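Local coordinates for uncharacterized protein (Bacteroides eggerthii, PDB 4FTD) that is of unknown function but, as a six-bladed beta-propeller joined to an immunoglobulin-like domain, may take part in carbohydrate metabolism, at residues A[85-90]-A[102-107]; A[18-23]-A[44-49]; A[209-214]-A[233-238]. One frame throughout, in Å; residues are numbered along the deposited sequence.

Overall arrangement
Interactions 1 and 2 are neighbours in the immunoglobulin-like domain, their centres about 10 Å apart, and both reach one mixed sheet in which strands 98-106 and 43-45 run side by side. They are tied directly: Arg106 O lies 2.8 Å from Leu49 N, a probable hydrogen bond, and Leu90 packs on Ile20 in the core. Interaction 3 belongs to the beta-propeller, where it joins a loop within the four-stranded blade 190-233 to the connection leaving it for strand 250-253. Its centre is about 74 Å from that of interaction 1 and about 75 Å from that of interaction 2, with nearest atoms about 56 Å apart in each case. None of the three contacts includes a bound ligand.

Interaction 1 of 3, residues A[85-90]-A[102-107]; sequences EKTQVL and LMKVRK
Glu85 and Lys104 cross obliquely on one face of the sheet, on a diagonal between neighbouring strands. Glu85 CG sits between the backbone N and the carbonyl carbon (chi1 73°), and the chain runs straight on from there, which carries the carboxylate to the lysine's CD and CE. Lys104 answers with a bend at chi3 (-68°). OE2 of Glu85 meets the aliphatic end of the lysine first, 3.4 Å from Lys104 CE, and reaches Lys104 NZ at 3.6 Å, a rather long salt bridge. Directly across from Glu85, Arg106 lies alongside and points the same way, with Glu85 CB 3.7 Å from Arg106 CG. The guanidinium and carboxylate planes are 84° apart and their charged atoms do not meet; the guanidinium instead goes to Phe46 O and the C-terminal carboxylate of Asp453.

Further along this face Thr87 presents its methyl at about a right angle to Leu102, CG2 of Thr87 lying 3.5 Å from Leu102 CD2, while Thr87 OG1 rests against the CB and CG methylenes of Lys104. These pairs decorate an antiparallel beta hairpin, strands 85-93 and 98-106, in the immunoglobulin-like domain. Its backbones are held by reciprocal bonds at two hydrogen-bonded pairs, Lys86 with Val105 and Gln88 with Met103; Val105 N to Lys86 O is 2.9 Å and Met103 N to Gln88 O is 2.8 Å. On the other face Met103 and Val105, with Leu90, are buried. There Leu90 slants across Met103, a selenomethionine, Leu90 CD1 being 3.9 Å from Met103 SE. Ile60 of strand 58-64 and Met75 of strand 74-75 pack against both, whereas Val105 touches Leu58 and Tyr77.

Interaction 2 of 3, residues A[18-23]-A[44-49]; sequences LSIKIL and INFPRL
Ile22 reaches Phe46 because its CG1 branch stands beside the backbone N, opposite the carbonyl carbon (chi1 -71°), and continues extended to CD1; the phenyl ring is turned across its own stem by chi2 of 89°, offering a face to that methyl. The result is a centred CH-pi contact: Ile22 CD1 lies 3.6 Å from the centroid of the Phe46 ring and only 3° off the ring normal, almost equally far from all six carbons. Ile22 CG1 follows along the same side, 3.8 Å from Phe46 CE2. At the ring edge stands the backbone of the other strand, Lys21 CA being 4.3 Å from Phe46 CE2. Ile20 CG2 comes at the ring obliquely, 4.2 Å from Phe46 CZ, and the same methyl meets Ile44 at about a right angle, with 3.7 Å between Ile20 CG2 and Ile44 CG2. On its far side from Ile20, Ile22 CD1 also touches Leu49, 4.2 Å from Leu49 CD1.

Strands 17-22 and 43-45 both flank strand 31-38 in the sheet of the immunoglobulin-like domain. Lys21 CA and Phe46 CA of segments 18-23 and 44-49 are 8.4 Å apart, and mainly side chains fill the space between. Met103, on Phe46, and Leu58 and Ile60, on Ile22, add to the core. Replacing Phe46 with an alanine would probably open a gap beneath Ile22 CD1 and leave that methyl and Ile20 CG2 without the ring they pack on. With no hydrogen bond across the two segments, their cohesion rests on apolar burial and the fit of methyl to ring face.

Interaction 3 of 3, residues A[209-214]-A[233-238]; sequences GGKVSP and INVGNI
The peptide carbonyl of Lys211 is the flat group on which this contact turns: Gly236 N approaches in the carbonyl plane, on a lone pair of Lys211 O, at 3.2 Å and with a C=O...N angle of 126°. The bond is bent, 135° at the hydrogen. OD1 of the Asn234 amide comes within 3.6 Å of Lys211 O. Water 1, 2.8 Å from Lys211 O, can act as a second hydrogen-bond donor to that oxygen; it accepts from Val235 N at 2.9 Å and also reaches Ser213 O, though its two protons cannot serve every acceptor nearby.

Lys211 is the second residue of a type I beta turn, Gly210 to Ser213, between strands 201-207 and 215-220 of one propeller blade, and the facing 3-10 segment 235-237 follows the blade's last strand, 228-233, at one edge of the sheet. Lys211 CB lies 3.9 Å from Gly236 CA. Beyond CG the lysine chain bends at chi2 (-55°), which brings Lys211 CD to 4.3 Å from Val235 CG1. The ammonium then grips water 2, Lys211 NZ to the water being 2.9 Å, and the water donates to Val235 O and Ile238 O. A weak bond from the same nitrogen goes to Gly242 O.

Interaction 1 of 3, residues A[85-90]-A[102-107]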
loop_
_atom_site.group_PDB
_atom_site.type_symbol
_atom_site.label_atom_id
_atom_site.label_comp_id
_atom_site.label_asym_id
_atom_site.label_seq_id
_atom_site.Cartn_x
_atom_site.Cartn_y
_atom_site.Cartn_z
ATOM N N GLU A 85 -22.502 20.274 -10.874
ATOM C CA GLU A 85 -22.622 20.960 -12.156
ATOM C C GLU A 85 -24.057 21.351 -12.511
ATOM O O GLU A 85 -25.022 20.776 -12.010
ATOM C CB GLU A 85 -21.992 20.155 -13.287
ATOM C CG GLU A 85 -22.744 18.924 -13.731
ATOM C CD GLU A 85 -22.060 18.254 -14.902
ATOM O OE1 GLU A 85 -20.880 17.860 -14.755
ATOM O OE2 GLU A 85 -22.701 18.129 -15.972
ATOM N N LYS A 86 -24.163 22.358 -13.379
ATOM C CA LYS A 86 -25.434 22.857 -13.867
ATOM C C LYS A 86 -25.224 23.455 -15.253
ATOM O O LYS A 86 -24.253 24.172 -15.468
ATOM C CB LYS A 86 -25.994 23.917 -12.896
ATOM C CG LYS A 86 -27.348 24.463 -13.317
ATOM C CD LYS A 86 -28.057 25.284 -12.256
ATOM C CE LYS A 86 -29.355 25.853 -12.830
ATOM N NZ LYS A 86 -30.420 26.123 -11.827
ATOM N N THR A 87 -26.146 23.168 -16.168
ATOM C CA THR A 87 -26.163 23.717 -17.535
ATOM C C THR A 87 -27.372 24.667 -17.657
ATOM O O THR A 87 -28.406 24.420 -17.063
ATOM C CB THR A 87 -26.256 22.593 -18.574
ATOM O OG1 THR A 87 -25.118 21.744 -18.422
ATOM C CG2 THR A 87 -26.258 23.119 -19.999
ATOM N N GLN A 88 -27.185 25.775 -18.367
ATOM C CA GLN A 88 -28.198 26.803 -18.674
ATOM C C GLN A 88 -27.977 27.170 -20.169
ATOM O O GLN A 88 -26.871 27.027 -20.694
ATOM C CB GLN A 88 -27.974 28.124 -17.909
ATOM C CG GLN A 88 -28.104 28.122 -16.400
ATOM C CD GLN A 88 -29.547 28.072 -15.978
ATOM O OE1 GLN A 88 -30.165 27.024 -16.012
ATOM N NE2 GLN A 88 -30.093 29.207 -15.591
ATOM N N VAL A 89 -29.017 27.687 -20.817
ATOM C CA VAL A 89 -28.947 28.148 -22.194
ATOM C C VAL A 89 -28.385 29.566 -22.195
ATOM O O VAL A 89 -28.831 30.403 -21.432
ATOM C CB VAL A 89 -30.331 28.098 -22.903
ATOM C CG1 VAL A 89 -30.269 28.820 -24.227
ATOM C CG2 VAL A 89 -30.758 26.649 -23.147
ATOM N N LEU A 90 -27.342 29.799 -22.988
ATOM C CA LEU A 90 -26.856 31.142 -23.261
ATOM C C LEU A 90 -27.312 31.452 -24.673
ATOM O O LEU A 90 -26.873 30.796 -25.631
ATOM C CB LEU A 90 -25.342 31.261 -23.189
ATOM C CG LEU A 90 -24.770 32.654 -23.488
ATOM C CD1 LEU A 90 -23.680 33.014 -22.526
ATOM C CD2 LEU A 90 -24.221 32.738 -24.909
ATOM N N LEU A 102 -25.321 25.701 -24.949
ATOM C CA LEU A 102 -25.508 25.035 -23.661
ATOM C C LEU A 102 -24.262 25.310 -22.821
ATOM O O LEU A 102 -23.168 24.799 -23.115
ATOM C CB LEU A 102 -25.730 23.525 -23.834
ATOM C CG LEU A 102 -27.169 23.167 -24.146
ATOM C CD1 LEU A 102 -27.317 21.652 -24.347
ATOM C CD2 LEU A 102 -28.041 23.683 -23.000
HETATM N N MSE A 103 -24.439 26.117 -21.779
HETATM C CA MSE A 103 -23.331 26.571 -20.957
HETATM C C MSE A 103 -23.291 25.840 -19.626
HETATM O O MSE A 103 -24.205 25.980 -18.831
HETATM C CB MSE A 103 -23.409 28.080 -20.748
HETATM C CG MSE A 103 -22.249 28.620 -19.924
HETATM SE SE MSE A 103 -22.171 30.572 -19.929
HETATM C CE MSE A 103 -21.943 30.925 -17.942
ATOM N N LYS A 104 -22.204 25.090 -19.397
ATOM C CA LYS A 104 -22.050 24.265 -18.200
ATOM C C LYS A 104 -21.063 24.905 -17.224
ATOM O O LYS A 104 -19.953 25.284 -17.615
ATOM C CB LYS A 104 -21.569 22.858 -18.567
ATOM C CG LYS A 104 -21.553 21.870 -17.394
ATOM C CD LYS A 104 -20.858 20.567 -17.770
ATOM C CE LYS A 104 -21.660 19.781 -18.799
ATOM N NZ LYS A 104 -20.985 18.497 -19.112
ATOM N N VAL A 105 -21.500 25.049 -15.971
ATOM C CA VAL A 105 -20.651 25.535 -14.888
ATOM C C VAL A 105 -20.522 24.382 -13.867
ATOM O O VAL A 105 -21.526 23.756 -13.513
ATOM C CB VAL A 105 -21.186 26.814 -14.217
ATOM C CG1 VAL A 105 -20.344 27.156 -13.001
ATOM C CG2 VAL A 105 -21.188 28.000 -15.198
ATOM N N ARG A 106 -19.285 24.150 -13.415
ATOM C CA ARG A 106 -18.925 23.035 -12.542
ATOM C C ARG A 106 -18.166 23.476 -11.296
ATOM O O ARG A 106 -17.377 24.421 -11.369
ATOM C CB ARG A 106 -18.042 22.082 -13.338
ATOM C CG ARG A 106 -18.743 21.492 -14.546
ATOM C CD ARG A 106 -17.814 20.606 -15.336
ATOM N NE ARG A 106 -16.756 21.390 -15.965
ATOM C CZ ARG A 106 -15.534 20.946 -16.245
ATOM N NH1 ARG A 106 -15.171 19.714 -15.935
ATOM N NH2 ARG A 106 -14.643 21.753 -16.814
ATOM N N LYS A 107 -18.432 22.796 -10.168
ATOM C CA LYS A 107 -17.743 23.028 -8.894
ATOM C C LYS A 107 -16.490 22.181 -8.873
ATOM O O LYS A 107 -16.462 21.062 -9.421
ATOM C CB LYS A 107 -18.575 22.596 -7.661
ATOM C CG LYS A 107 -19.833 23.398 -7.340
ATOM C CD LYS A 107 -20.641 22.773 -6.200
ATOM C CE LYS A 107 -21.962 23.505 -5.996
ATOM N NZ LYS A 107 -22.785 22.923 -4.898
#

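Interaction 2 of 3, residues A[18-23]-A[44-49]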
loop_
_atom_site.group_PDB
_atom_site.type_symbol
_atom_site.label_atom_id
_atom_site.label_comp_id
_atom_site.label_asym_id
_atom_site.label_seq_id
_atom_site.Cartn_x
_atom_site.Cartn_y
_atom_site.Cartn_z
ATOM N N LEU A 18 -17.840 34.462 -29.901
ATOM C CA LEU A 18 -16.397 34.371 -30.195
ATOM C C LEU A 18 -15.530 34.138 -28.919
ATOM O O LEU A 18 -14.508 33.464 -28.967
ATOM C CB LEU A 18 -15.985 35.640 -30.958
ATOM C CG LEU A 18 -16.818 35.980 -32.199
ATOM C CD1 LEU A 18 -16.484 37.354 -32.772
ATOM C CD2 LEU A 18 -16.613 34.892 -33.239
ATOM N N SER A 19 -15.935 34.690 -27.771
ATOM C CA SER A 19 -15.233 34.420 -26.498
ATOM C C SER A 19 -16.151 34.766 -25.337
ATOM O O SER A 19 -17.083 35.536 -25.497
ATOM C CB SER A 19 -13.916 35.206 -26.374
ATOM O OG SER A 19 -14.153 36.591 -26.213
ATOM N N ILE A 20 -15.891 34.175 -24.182
ATOM C CA ILE A 20 -16.738 34.386 -23.015
ATOM C C ILE A 20 -15.900 34.172 -21.739
ATOM O O ILE A 20 -14.975 33.345 -21.696
ATOM C CB ILE A 20 -17.989 33.457 -23.088
ATOM C CG1 ILE A 20 -19.055 33.883 -22.045
ATOM C CG2 ILE A 20 -17.570 31.982 -23.050
ATOM C CD1 ILE A 20 -20.429 33.264 -22.202
ATOM N N LYS A 21 -16.181 34.990 -20.744
ATOM C CA LYS A 21 -15.593 34.869 -19.423
ATOM C C LYS A 21 -16.616 35.134 -18.358
ATOM O O LYS A 21 -17.557 35.938 -18.563
ATOM C CB LYS A 21 -14.368 35.764 -19.207
ATOM C CG LYS A 21 -14.159 36.935 -20.130
ATOM C CD LYS A 21 -12.983 37.787 -19.648
ATOM C CE LYS A 21 -12.419 38.688 -20.737
ATOM N NZ LYS A 21 -11.458 39.720 -20.223
ATOM N N ILE A 22 -16.435 34.436 -17.242
ATOM C CA ILE A 22 -17.147 34.720 -15.990
ATOM C C ILE A 22 -16.237 35.698 -15.234
ATOM O O ILE A 22 -15.046 35.461 -15.088
ATOM C CB ILE A 22 -17.400 33.448 -15.173
ATOM C CG1 ILE A 22 -18.460 32.567 -15.848
ATOM C CG2 ILE A 22 -17.822 33.772 -13.725
ATOM C CD1 ILE A 22 -18.409 31.141 -15.356
ATOM N N LEU A 23 -16.780 36.825 -14.803
ATOM C CA LEU A 23 -15.961 37.868 -14.172
ATOM C C LEU A 23 -15.907 37.766 -12.640
ATOM O O LEU A 23 -15.017 38.333 -12.009
ATOM C CB LEU A 23 -16.498 39.241 -14.588
ATOM C CG LEU A 23 -16.600 39.564 -16.073
ATOM C CD1 LEU A 23 -17.385 40.892 -16.178
ATOM C CD2 LEU A 23 -15.211 39.683 -16.719
ATOM N N ILE A 44 -20.483 25.552 -24.116
ATOM C CA ILE A 44 -19.536 26.412 -23.451
ATOM C C ILE A 44 -19.162 25.715 -22.144
ATOM O O ILE A 44 -20.037 25.286 -21.395
ATOM C CB ILE A 44 -20.109 27.811 -23.132
ATOM C CG1 ILE A 44 -20.671 28.534 -24.394
ATOM C CG2 ILE A 44 -19.030 28.669 -22.447
ATOM C CD1 ILE A 44 -21.644 29.685 -24.101
ATOM N N ASN A 45 -17.865 25.584 -21.904
ATOM C CA ASN A 45 -17.326 25.065 -20.639
ATOM C C ASN A 45 -16.330 26.028 -20.003
ATOM O O ASN A 45 -15.795 26.912 -20.652
ATOM C CB ASN A 45 -16.685 23.671 -20.823
ATOM C CG ASN A 45 -17.724 22.611 -21.022
ATOM O OD1 ASN A 45 -18.262 22.102 -20.053
ATOM N ND2 ASN A 45 -18.116 22.380 -22.272
ATOM N N PHE A 46 -16.121 25.827 -18.711
ATOM C CA PHE A 46 -15.163 26.580 -17.915
ATOM C C PHE A 46 -14.403 25.630 -17.024
ATOM O O PHE A 46 -14.918 24.571 -16.690
ATOM C CB PHE A 46 -15.904 27.563 -16.989
ATOM C CG PHE A 46 -16.688 28.602 -17.721
ATOM C CD1 PHE A 46 -18.009 28.358 -18.083
ATOM C CD2 PHE A 46 -16.104 29.813 -18.061
ATOM C CE1 PHE A 46 -18.748 29.322 -18.777
ATOM C CE2 PHE A 46 -16.820 30.769 -18.774
ATOM C CZ PHE A 46 -18.143 30.525 -19.122
ATOM N N PRO A 47 -13.205 26.025 -16.589
ATOM C CA PRO A 47 -12.582 25.242 -15.503
ATOM C C PRO A 47 -13.510 25.218 -14.274
ATOM O O PRO A 47 -14.388 26.081 -14.109
ATOM C CB PRO A 47 -11.283 25.980 -15.201
ATOM C CG PRO A 47 -11.213 27.152 -16.111
ATOM C CD PRO A 47 -12.359 27.117 -17.080
ATOM N N ARG A 48 -13.354 24.204 -13.447
ATOM C CA ARG A 48 -14.204 24.050 -12.278
ATOM C C ARG A 48 -13.974 25.245 -11.347
ATOM O O ARG A 48 -12.856 25.702 -11.192
ATOM C CB ARG A 48 -13.913 22.731 -11.558
ATOM C CG ARG A 48 -14.234 21.505 -12.400
ATOM C CD ARG A 48 -13.753 20.212 -11.768
ATOM N NE ARG A 48 -14.341 19.074 -12.484
ATOM C CZ ARG A 48 -15.586 18.608 -12.298
ATOM N NH1 ARG A 48 -16.427 19.127 -11.387
ATOM N NH2 ARG A 48 -16.009 17.586 -13.026
ATOM N N LEU A 49 -15.040 25.753 -10.755
ATOM C CA LEU A 49 -14.968 26.932 -9.906
ATOM C C LEU A 49 -14.961 26.561 -8.427
ATOM O O LEU A 49 -15.490 25.500 -8.011
ATOM C CB LEU A 49 -16.162 27.856 -10.203
ATOM C CG LEU A 49 -16.370 28.264 -11.661
ATOM C CD1 LEU A 49 -17.518 29.277 -11.751
ATOM C CD2 LEU A 49 -15.082 28.850 -12.222
#

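Interaction 3 of 3, residues A[209-214]-A[233-238]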
loop_
_atom_site.group_PDB
_atom_site.type_symbol
_atom_site.label_atom_id
_atom_site.label_comp_id
_atom_site.label_asym_id
_atom_site.label_seq_id
_atom_site.Cartn_x
_atom_site.Cartn_y
_atom_site.Cartn_z
ATOM N N GLY A 209 14.391 -26.233 13.557
ATOM C CA GLY A 209 13.788 -27.471 13.048
ATOM C C GLY A 209 13.271 -28.481 14.072
ATOM O O GLY A 209 12.791 -29.523 13.691
ATOM N N GLY A 210 13.365 -28.193 15.366
ATOM C CA GLY A 210 12.836 -29.114 16.384
ATOM C C GLY A 210 12.975 -28.428 17.709
ATOM O O GLY A 210 13.508 -27.326 17.773
ATOM N N LYS A 211 12.574 -29.113 18.767
ATOM C CA LYS A 211 12.563 -28.574 20.128
ATOM C C LYS A 211 13.917 -28.125 20.625
ATOM O O LYS A 211 14.008 -27.234 21.471
ATOM C CB LYS A 211 12.042 -29.631 21.145
ATOM C CG LYS A 211 10.643 -30.219 20.866
ATOM C CD LYS A 211 9.572 -29.143 20.719
ATOM C CE LYS A 211 8.174 -29.728 20.854
ATOM N NZ LYS A 211 7.203 -28.634 21.082
ATOM N N VAL A 212 14.948 -28.814 20.151
ATOM C CA VAL A 212 16.312 -28.621 20.585
ATOM C C VAL A 212 17.095 -27.654 19.658
ATOM O O VAL A 212 18.158 -27.114 20.043
ATOM C CB VAL A 212 16.965 -30.033 20.699
ATOM C CG1 VAL A 212 16.885 -30.783 19.356
ATOM C CG2 VAL A 212 18.367 -29.905 21.218
ATOM N N SER A 213 16.531 -27.323 18.490
ATOM C CA SER A 213 17.218 -26.436 17.535
ATOM C C SER A 213 17.122 -24.950 17.999
ATOM O O SER A 213 16.015 -24.458 18.165
ATOM C CB SER A 213 16.554 -26.618 16.181
ATOM O OG SER A 213 17.170 -25.813 15.214
ATOM N N PRO A 214 18.263 -24.244 18.156
ATOM C CA PRO A 214 18.192 -22.847 18.595
ATOM C C PRO A 214 17.297 -21.967 17.703
ATOM O O PRO A 214 17.388 -22.009 16.474
ATOM C CB PRO A 214 19.639 -22.375 18.535
ATOM C CG PRO A 214 20.464 -23.630 18.689
ATOM C CD PRO A 214 19.669 -24.671 17.951
ATOM N N ILE A 233 15.773 -18.785 21.944
ATOM C CA ILE A 233 14.561 -19.368 22.492
ATOM C C ILE A 233 14.667 -20.872 22.413
ATOM O O ILE A 233 14.979 -21.457 21.352
ATOM C CB ILE A 233 13.317 -18.850 21.734
ATOM C CG1 ILE A 233 13.194 -17.325 21.903
ATOM C CG2 ILE A 233 12.062 -19.605 22.147
ATOM C CD1 ILE A 233 12.266 -16.670 20.900
ATOM N N ASN A 234 14.529 -21.481 23.586
ATOM C CA ASN A 234 14.476 -22.925 23.740
ATOM C C ASN A 234 13.015 -23.303 23.567
ATOM O O ASN A 234 12.238 -23.176 24.504
ATOM C CB ASN A 234 14.953 -23.341 25.124
ATOM C CG ASN A 234 15.086 -24.836 25.264
ATOM O OD1 ASN A 234 14.390 -25.617 24.612
ATOM N ND2 ASN A 234 16.018 -25.248 26.105
ATOM N N VAL A 235 12.662 -23.804 22.388
ATOM C CA VAL A 235 11.271 -24.108 22.056
ATOM C C VAL A 235 10.751 -25.245 22.940
ATOM O O VAL A 235 9.569 -25.267 23.297
ATOM C CB VAL A 235 11.103 -24.391 20.538
ATOM C CG1 VAL A 235 9.669 -24.863 20.215
ATOM C CG2 VAL A 235 11.413 -23.110 19.760
ATOM N N GLY A 236 11.664 -26.150 23.321
ATOM C CA GLY A 236 11.361 -27.271 24.187
ATOM C C GLY A 236 10.871 -26.845 25.574
ATOM O O GLY A 236 10.232 -27.605 26.214
ATOM N N ASN A 237 11.205 -25.632 26.021
ATOM C CA ASN A 237 10.760 -25.098 27.311
ATOM C C ASN A 237 9.468 -24.275 27.181
ATOM O O ASN A 237 9.118 -23.591 28.111
ATOM C CB ASN A 237 11.861 -24.196 27.910
ATOM C CG ASN A 237 13.152 -24.946 28.259
ATOM O OD1 ASN A 237 13.167 -26.165 28.386
ATOM N ND2 ASN A 237 14.237 -24.194 28.450
ATOM N N ILE A 238 8.793 -24.290 26.019
ATOM C CA ILE A 238 7.526 -23.549 25.846
ATOM C C ILE A 238 6.353 -24.547 25.860
ATOM O O ILE A 238 6.142 -25.244 24.884
ATOM C CB ILE A 238 7.493 -22.696 24.564
ATOM C CG1 ILE A 238 8.676 -21.701 24.541
ATOM C CG2 ILE A 238 6.160 -21.945 24.462
ATOM C CD1 ILE A 238 8.870 -21.003 23.207
HETATM O O HOH W 1 14.881 -24.674 20.714
HETATM O O HOH W 2 7.707 -27.370 23.608
#